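Local coordinates for protein benzoate transport porin BenP (Acinetobacter baumannii AB307-0294, PDB 5DL8) that forms an outer-membrane beta-barrel of the OprD porin family that probably lets small solutes such as benzoate pass, at residues V175-R178 / F183-F186. Sequence-based numbering, arbitrary orientation.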
ATOM      1  N   VAL A 175      -2.057   9.344  10.910  1.00 25.79           N
ATOM      2  CA  VAL A 175      -2.038   8.015  10.311  1.00 26.49           C
ATOM      3  C   VAL A 175      -2.274   6.999  11.439  1.00 25.28           C
ATOM      4  O   VAL A 175      -1.785   7.168  12.582  1.00 26.27           O
ATOM      5  CB  VAL A 175      -0.694   7.679   9.559  1.00 25.43           C
ATOM      6  CG1 VAL A 175       0.527   7.865  10.461  1.00 26.19           C
ATOM      7  CG2 VAL A 175      -0.711   6.227   9.086  1.00 25.16           C
ATOM      8  N   SER A 176      -3.020   5.958  11.152  1.00 24.54           N
ATOM      9  CA  SER A 176      -3.111   4.782  12.107  1.00 23.46           C
ATOM     10  C   SER A 176      -2.529   3.614  11.426  1.00 22.76           C
ATOM     11  O   SER A 176      -3.193   2.991  10.578  1.00 21.78           O
ATOM     12  CB  SER A 176      -4.550   4.434  12.416  1.00 24.30           C
ATOM     13  OG  SER A 176      -4.629   3.510  13.517  1.00 24.86           O
ATOM     14  N   PRO A 177      -1.273   3.347  11.671  1.00 23.05           N
ATOM     15  CA  PRO A 177      -0.621   2.217  10.958  1.00 22.93           C
ATOM     16  C   PRO A 177      -1.290   0.813  11.104  1.00 23.21           C
ATOM     17  O   PRO A 177      -2.055   0.597  12.029  1.00 22.65           O
ATOM     18  CB  PRO A 177       0.829   2.219  11.551  1.00 23.11           C
ATOM     19  CG  PRO A 177       1.050   3.616  11.914  1.00 23.93           C
ATOM     20  CD  PRO A 177      -0.290   4.071  12.491  1.00 24.40           C
ATOM     21  N   ARG A 178      -0.997  -0.090  10.164  1.00 23.16           N
ATOM     22  CA  ARG A 178      -1.596  -1.403  10.117  1.00 25.01           C
ATOM     23  C   ARG A 178      -1.473  -2.176  11.516  1.00 26.05           C
ATOM     24  O   ARG A 178      -2.373  -2.849  11.892  1.00 26.10           O
ATOM     25  CB  ARG A 178      -0.985  -2.222   8.986  1.00 24.34           C
ATOM     26  CG  ARG A 178       0.410  -2.706   9.278  1.00 25.69           C
ATOM     27  CD  ARG A 178       1.107  -3.198   8.061  1.00 27.52           C
ATOM     28  NE  ARG A 178       2.448  -3.753   8.361  1.00 30.91           N
ATOM     29  CZ  ARG A 178       3.432  -3.920   7.431  1.00 33.38           C
ATOM     30  NH1 ARG A 178       3.229  -3.456   6.125  1.00 30.14           N
ATOM     31  NH2 ARG A 178       4.631  -4.487   7.783  1.00 32.26           N
ATOM     32  N   PHE A 183      -4.486   6.876  16.054  1.00 33.39           N
ATOM     33  CA  PHE A 183      -4.127   7.822  14.985  1.00 33.54           C
ATOM     34  C   PHE A 183      -3.034   8.634  15.610  1.00 33.61           C
ATOM     35  O   PHE A 183      -3.229   9.172  16.685  1.00 33.88           O
ATOM     36  CB  PHE A 183      -5.322   8.704  14.542  1.00 30.52           C
ATOM     37  CG  PHE A 183      -6.240   7.975  13.633  1.00 28.55           C
ATOM     38  CD1 PHE A 183      -5.946   7.869  12.262  1.00 26.23           C
ATOM     39  CD2 PHE A 183      -7.353   7.277  14.164  1.00 28.38           C
ATOM     40  CE1 PHE A 183      -6.782   7.164  11.416  1.00 25.62           C
ATOM     41  CE2 PHE A 183      -8.164   6.497  13.342  1.00 26.96           C
ATOM     42  CZ  PHE A 183      -7.889   6.459  11.942  1.00 26.86           C
ATOM     43  N   LYS A 184      -1.906   8.708  14.909  1.00 32.63           N
ATOM     44  CA  LYS A 184      -0.737   9.507  15.370  1.00 32.76           C
ATOM     45  C   LYS A 184      -0.173  10.328  14.188  1.00 30.61           C
ATOM     46  O   LYS A 184      -0.422  10.009  12.977  1.00 28.89           O
ATOM     47  CB  LYS A 184       0.357   8.518  15.897  1.00 33.77           C
ATOM     48  CG  LYS A 184       0.965   7.739  14.694  1.00 35.06           C
ATOM     49  CD  LYS A 184       1.710   6.428  14.943  1.00 36.11           C
ATOM     50  CE  LYS A 184       2.814   6.665  15.889  1.00 38.20           C
ATOM     51  NZ  LYS A 184       3.203   5.321  16.327  1.00 41.55           N
ATOM     52  N   LYS A 185       0.659  11.301  14.544  1.00 28.71           N
ATOM     53  CA  LYS A 185       1.396  12.069  13.543  1.00 29.40           C
ATOM     54  C   LYS A 185       2.327  11.215  12.722  1.00 27.07           C
ATOM     55  O   LYS A 185       2.923  10.251  13.260  1.00 26.53           O
ATOM     56  CB  LYS A 185       2.231  13.167  14.196  1.00 30.10           C
ATOM     57  CG  LYS A 185       1.337  14.277  14.690  1.00 32.80           C
ATOM     58  CD  LYS A 185       2.052  15.338  15.551  1.00 35.35           C
ATOM     59  CE  LYS A 185       1.088  16.477  15.830  1.00 37.20           C
ATOM     60  NZ  LYS A 185       1.921  17.453  16.546  1.00 41.38           N
ATOM     61  N   PHE A 186       2.488  11.568  11.452  1.00 25.73           N
ATOM     62  CA  PHE A 186       3.545  10.988  10.603  1.00 24.52           C
ATOM     63  C   PHE A 186       4.892  11.274  11.155  1.00 24.22           C
ATOM     64  O   PHE A 186       5.074  12.305  11.825  1.00 24.43           O
ATOM     65  CB  PHE A 186       3.528  11.688   9.196  1.00 25.78           C
ATOM     66  CG  PHE A 186       2.344  11.313   8.288  1.00 25.68           C
ATOM     67  CD1 PHE A 186       2.318  10.106   7.638  1.00 26.56           C
ATOM     68  CD2 PHE A 186       1.263  12.180   8.122  1.00 26.25           C
ATOM     69  CE1 PHE A 186       1.206   9.727   6.862  1.00 26.27           C
ATOM     70  CE2 PHE A 186       0.220  11.853   7.318  1.00 27.37           C
ATOM     71  CZ  PHE A 186       0.171  10.625   6.679  1.00 26.77           C
TER
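V175 and K184 pair through their backbones: V175 N donates to K184 O at 2.7 Å, and K184 N returns a bond to V175 O at 2.8 Å. This is one antiparallel hydrogen-bonded bridge, both bonds nearly straight, by which the loop after strand 165-176 folds back on the strand's end. V175 O also receives a CA-H...O contact from F183.

Side chains pack around the bridge. S176 CB sits over one face of the F183 ring, 3.8 Å from its centroid and 16° off the normal, a CH-pi contact. Serine suits both tasks: with OG anti to the backbone N (chi1 -168°), its hydroxyl is satisfied by D182 O while its methylene meets the ring. V175 crosses F186 at about a right angle, its branch CG1 lying over the flat ring and CB 3.9 Å from F186 CE1. Of the exposed K184 side chain it is the methylenes that touch, CD lying 3.9 Å from P177 CD.

Outward, Y152 touches V175 and F186, while S151 bonds the S176 backbone and touches F183.

One two-bond bridge thus fixes where the chain folds back, while the less directional carbon contacts hold the neighbouring side chains against it.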